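Local coordinates for protein N-(5'-phosphoribosyl)anthranilate isomerase (Pyrococcus furiosus, PDB 4AAJ) that isomerises N-(5-phosphoribosyl)anthranilate to 1-(2-carboxyphenylamino)-1-deoxyribulose 5-phosphate, the third step from chorismate to tryptophan, at residues C26-K29 and E33-I36; E59-I64 and V72-T77. One frame throughout, in Å; residues are numbered along the deposited sequence.

Contact 1. Residues C26-K29 and E33-I36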
loop_
_atom_site.group_PDB
_atom_site.type_symbol
_atom_site.label_atom_id
_atom_site.label_comp_id
_atom_site.label_asym_id
_atom_site.label_seq_id
_atom_site.Cartn_x
_atom_site.Cartn_y
_atom_site.Cartn_z
ATOM N N CYS A 26 -1.035 -4.026 5.657
ATOM C CA CYS A 26 -1.952 -2.890 5.580
ATOM C C CYS A 26 -3.218 -3.085 6.413
ATOM O O CYS A 26 -3.612 -4.213 6.704
ATOM C CB CYS A 26 -2.351 -2.624 4.120
ATOM S SG CYS A 26 -3.013 -0.957 3.913
ATOM N N GLY A 27 -3.837 -1.972 6.784
ATOM C CA GLY A 27 -5.165 -1.976 7.399
ATOM C C GLY A 27 -5.200 -2.453 8.832
ATOM O O GLY A 27 -6.033 -3.290 9.186
ATOM N N ILE A 28 -4.287 -1.949 9.654
ATOM C CA ILE A 28 -4.364 -2.230 11.101
ATOM C C ILE A 28 -5.286 -1.235 11.808
ATOM O O ILE A 28 -5.442 -0.075 11.377
ATOM C CB ILE A 28 -2.963 -2.309 11.775
ATOM C CG1 ILE A 28 -2.239 -0.962 11.698
ATOM C CG2 ILE A 28 -2.148 -3.459 11.187
ATOM C CD1 ILE A 28 -0.996 -0.888 12.580
ATOM N N LYS A 29 -5.912 -1.688 12.898
ATOM C CA LYS A 29 -6.928 -0.900 13.575
ATOM C C LYS A 29 -6.630 -0.619 15.049
ATOM O O LYS A 29 -7.364 0.130 15.693
ATOM C CB LYS A 29 -8.296 -1.572 13.455
ATOM C CG LYS A 29 -8.767 -1.773 12.020
ATOM C CD LYS A 29 -10.170 -2.363 11.965
ATOM C CE LYS A 29 -11.217 -1.303 12.263
ATOM N NZ LYS A 29 -12.573 -1.777 11.876
ATOM N N GLU A 33 -2.417 -4.521 17.116
ATOM C CA GLU A 33 -2.047 -4.971 15.776
ATOM C C GLU A 33 -0.741 -4.324 15.307
ATOM O O GLU A 33 0.034 -4.945 14.603
ATOM C CB GLU A 33 -3.178 -4.680 14.791
ATOM C CG GLU A 33 -4.259 -5.751 14.771
ATOM C CD GLU A 33 -5.386 -5.419 13.813
ATOM O OE1 GLU A 33 -5.903 -4.289 13.874
ATOM O OE2 GLU A 33 -5.766 -6.293 13.004
ATOM N N LEU A 34 -0.506 -3.082 15.725
ATOM C CA LEU A 34 0.763 -2.408 15.438
ATOM C C LEU A 34 1.942 -3.219 15.985
ATOM O O LEU A 34 2.906 -3.473 15.275
ATOM C CB LEU A 34 0.762 -0.975 15.987
ATOM C CG LEU A 34 2.079 -0.181 15.893
ATOM C CD1 LEU A 34 2.485 0.049 14.435
ATOM C CD2 LEU A 34 1.966 1.144 16.621
ATOM N N GLU A 35 1.840 -3.648 17.241
ATOM C CA GLU A 35 2.911 -4.425 17.871
ATOM C C GLU A 35 3.228 -5.716 17.122
ATOM O O GLU A 35 4.387 -6.059 16.934
ATOM C CB GLU A 35 2.572 -4.693 19.337
ATOM C CG GLU A 35 2.762 -3.460 20.208
ATOM C CD GLU A 35 2.077 -3.552 21.559
ATOM O OE1 GLU A 35 1.391 -4.566 21.827
ATOM O OE2 GLU A 35 2.226 -2.597 22.353
ATOM N N ILE A 36 2.184 -6.413 16.690
ATOM C CA ILE A 36 2.308 -7.622 15.881
ATOM C C ILE A 36 3.064 -7.367 14.563
ATOM O O ILE A 36 4.029 -8.074 14.256
ATOM C CB ILE A 36 0.914 -8.246 15.611
ATOM C CG1 ILE A 36 0.199 -8.559 16.938
ATOM C CG2 ILE A 36 1.037 -9.500 14.763
ATOM C CD1 ILE A 36 -1.299 -8.785 16.816
#
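I28 and E33, whose CA atoms lie 5.9 Å apart, mark the closest backbone approach between the loop 26-29, which leaves barrel strand 22-25, and the helix 31-38 that the loop leads into. Their side chains run past one another in opposite directions, I28 CB resting 3.8 Å from E33 CB while I28 CG2 also touches that methylene. The acid reaches back to the loop: its chain is extended beyond CG, which carries OE1 to the backbone N of K29 at 2.8 Å. The N-H points at this oxygen with an angle of 159°, entering on the syn side of the carboxylate but 33° out of its plane. The K29 side chain heads off to the carbonyl of K53, touching E33 through CB alone, 3.6 Å from OE1. On the apolar flank, I28 CG1 is wedged between its own N and carbonyl carbon (chi1 64°), and the CD1 methyl beyond it comes within 3.7 Å of L34 CA and 3.8 Å of L34 CB. E33 OE2 accepts from K211 N, and K211 NZ also holds the carbonyl oxygens of C26 and G27. A buried carboxylate thus has each oxygen engaged by a backbone N-H, which ties the first beta-alpha loop of the barrel to its helix and to the 211 region and probably favours the ionised form.

Contact 2. Residues E59-I64 and V72-T77. With SO4 (sulfate ion), chain D.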
loop_
_atom_site.group_PDB
_atom_site.type_symbol
_atom_site.label_atom_id
_atom_site.label_comp_id
_atom_site.label_asym_id
_atom_site.label_seq_id
_atom_site.Cartn_x
_atom_site.Cartn_y
_atom_site.Cartn_z
ATOM N N GLU A 59 -8.255 9.917 15.837
ATOM C CA GLU A 59 -7.539 9.710 17.117
ATOM C C GLU A 59 -6.800 8.367 17.149
ATOM O O GLU A 59 -5.655 8.299 17.609
ATOM C CB GLU A 59 -8.506 9.827 18.317
ATOM C CG GLU A 59 -7.946 9.284 19.640
ATOM C CD GLU A 59 -6.673 9.981 20.102
ATOM O OE1 GLU A 59 -6.528 11.201 19.878
ATOM O OE2 GLU A 59 -5.816 9.297 20.716
ATOM N N LYS A 60 -7.429 7.308 16.650
ATOM C CA LYS A 60 -6.803 5.995 16.625
ATOM C C LYS A 60 -5.623 5.979 15.636
ATOM O O LYS A 60 -4.565 5.419 15.933
ATOM C CB LYS A 60 -7.818 4.904 16.311
ATOM C CG LYS A 60 -7.295 3.474 16.419
ATOM C CD LYS A 60 -6.611 3.165 17.750
ATOM C CE LYS A 60 -7.608 2.906 18.868
ATOM N NZ LYS A 60 -6.912 2.495 20.125
ATOM N N ALA A 61 -5.810 6.624 14.479
ATOM C CA ALA A 61 -4.709 6.793 13.512
ATOM C C ALA A 61 -3.524 7.524 14.160
ATOM O O ALA A 61 -2.385 7.078 14.050
ATOM C CB ALA A 61 -5.192 7.541 12.268
ATOM N N ARG A 62 -3.807 8.636 14.840
ATOM C CA ARG A 62 -2.803 9.422 15.568
ATOM C C ARG A 62 -2.012 8.559 16.547
ATOM O O ARG A 62 -0.765 8.635 16.586
ATOM C CB ARG A 62 -3.511 10.535 16.330
ATOM C CG ARG A 62 -2.765 11.845 16.477
ATOM C CD ARG A 62 -3.747 13.015 16.392
ATOM N NE ARG A 62 -4.950 12.862 17.226
ATOM C CZ ARG A 62 -6.152 13.377 16.945
ATOM N NH1 ARG A 62 -6.357 14.078 15.836
ATOM N NH2 ARG A 62 -7.168 13.178 17.779
ATOM N N GLU A 63 -2.723 7.747 17.330
ATOM C CA GLU A 63 -2.090 6.826 18.293
ATOM C C GLU A 63 -1.168 5.808 17.638
ATOM O O GLU A 63 -0.086 5.511 18.152
ATOM C CB GLU A 63 -3.141 6.056 19.068
ATOM C CG GLU A 63 -3.950 6.910 20.013
ATOM C CD GLU A 63 -5.081 6.146 20.672
ATOM O OE1 GLU A 63 -5.105 4.895 20.608
ATOM O OE2 GLU A 63 -5.944 6.812 21.270
ATOM N N ILE A 64 -1.606 5.253 16.513
ATOM C CA ILE A 64 -0.816 4.226 15.830
ATOM C C ILE A 64 0.439 4.874 15.247
ATOM O O ILE A 64 1.548 4.328 15.410
ATOM C CB ILE A 64 -1.646 3.479 14.767
ATOM C CG1 ILE A 64 -2.565 2.458 15.455
ATOM C CG2 ILE A 64 -0.758 2.726 13.787
ATOM C CD1 ILE A 64 -3.799 2.095 14.651
ATOM N N VAL A 72 4.116 4.294 8.941
ATOM C CA VAL A 72 2.680 4.036 8.908
ATOM C C VAL A 72 2.064 4.898 7.807
ATOM O O VAL A 72 2.084 6.130 7.863
ATOM C CB VAL A 72 2.026 4.364 10.268
ATOM C CG1 VAL A 72 0.504 4.152 10.216
ATOM C CG2 VAL A 72 2.625 3.492 11.352
ATOM N N PHE A 73 1.531 4.238 6.788
ATOM C CA PHE A 73 0.877 4.948 5.704
ATOM C C PHE A 73 -0.546 5.337 6.121
ATOM O O PHE A 73 -1.287 4.502 6.607
ATOM C CB PHE A 73 0.860 4.074 4.451
ATOM C CG PHE A 73 2.184 4.073 3.714
ATOM C CD1 PHE A 73 3.231 3.249 4.133
ATOM C CD2 PHE A 73 2.381 4.925 2.634
ATOM C CE1 PHE A 73 4.470 3.280 3.471
ATOM C CE2 PHE A 73 3.605 4.956 1.959
ATOM C CZ PHE A 73 4.648 4.133 2.388
ATOM N N LEU A 74 -0.888 6.603 5.933
ATOM C CA LEU A 74 -2.289 7.045 6.044
ATOM C C LEU A 74 -2.960 6.720 4.706
ATOM O O LEU A 74 -2.638 7.327 3.685
ATOM C CB LEU A 74 -2.325 8.536 6.335
ATOM C CG LEU A 74 -3.666 9.171 6.714
ATOM C CD1 LEU A 74 -4.044 8.678 8.106
ATOM C CD2 LEU A 74 -3.544 10.690 6.662
ATOM N N VAL A 75 -3.863 5.737 4.716
ATOM C CA VAL A 75 -4.420 5.152 3.485
ATOM C C VAL A 75 -5.832 5.681 3.333
ATOM O O VAL A 75 -6.618 5.579 4.266
ATOM C CB VAL A 75 -4.494 3.617 3.586
ATOM C CG1 VAL A 75 -5.034 2.992 2.304
ATOM C CG2 VAL A 75 -3.124 3.020 3.936
ATOM N N SER A 76 -6.157 6.240 2.177
ATOM C CA SER A 76 -7.505 6.770 1.994
ATOM C C SER A 76 -7.913 6.856 0.524
ATOM O O SER A 76 -7.061 6.924 -0.377
ATOM C CB SER A 76 -7.588 8.152 2.616
ATOM O OG SER A 76 -8.934 8.632 2.654
ATOM N N THR A 77 -9.229 6.870 0.306
ATOM C CA THR A 77 -9.785 7.109 -1.019
ATOM C C THR A 77 -10.138 8.583 -1.214
ATOM O O THR A 77 -10.716 8.948 -2.237
ATOM C CB THR A 77 -11.040 6.241 -1.234
ATOM O OG1 THR A 77 -11.967 6.498 -0.177
ATOM C CG2 THR A 77 -10.680 4.759 -1.231
HETATM S S SO4 D . -5.516 -0.939 21.318
HETATM O O1 SO4 D . -5.350 0.304 20.526
HETATM O O2 SO4 D . -5.116 -0.655 22.712
HETATM O O3 SO4 D . -4.677 -2.042 20.814
HETATM O O4 SO4 D . -6.941 -1.343 21.259
#
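I64 and V72 meet methyl to methyl, CG2 to CG1 at 4.0 Å, where helix 58-67 lies over strand 72-76 in a beta-alpha-beta unit of the TIM barrel. The two side chains cross at about a right angle. Each touching methyl stands anti to its own backbone N (for V72 CG1, chi1 177°), a setting that directs it into the helix-strand interface. One helical turn back, A61 CB makes a looser approach to L74 CD1, 4.5 Å away. No hydrogen bond links the segments, and the nearest CA pairs, A61 with L74 and I64 with V72, are almost equally spaced at 7.9 and 7.8 Å; such spacing fits apolar packing of a helix on a sheet. V46 of the adjacent strand 43-47 touches A61, I64 and V72, while A87 and T91 of the next helix adjoin L74, so the layer continues on both flanks. F73 and V75 take the other side of the strand and touch Q97.

The helix carries its charges on its outer side. R62 NH2 donates to E59 OE1 over 3.0 Å; that oxygen lies near the guanidinium plane and is approached from its anti side, and R62 NH1 is tied to the carbonyl of R90. K60, bent at chi2 and chi3, curls across the outside of the helix to form a salt bridge with E63 OE1, one turn further on and met on its syn side. The same ammonium binds a sulfate ion, probably from the crystallisation liquor, which the backbone N-H groups of L31 and E32 also hold: K60 NZ lies 2.7 Å from sulfate O1.

How the contacts relate
Contact 1 and contact 2 follow one another along the chain, with centres about 10 Å apart, and both are buried where they touch. Contact 1 binds a loop to the helix it introduces and combines methyl packing with a buried charged hydrogen bond; contact 2 sets a helix on a barrel strand by apolar packing alone and keeps its ion pairs on the outer side of the helix. They share no segment but meet directly: I28 CD1 is 3.8 Å from I64 CG2, L34 CD2 packs against the carbonyl oxygen of I64, and K29 O lies 3.4 Å from K60 CG. I64 therefore joins the two apolar patches between neighbouring helices 31-38 and 58-67.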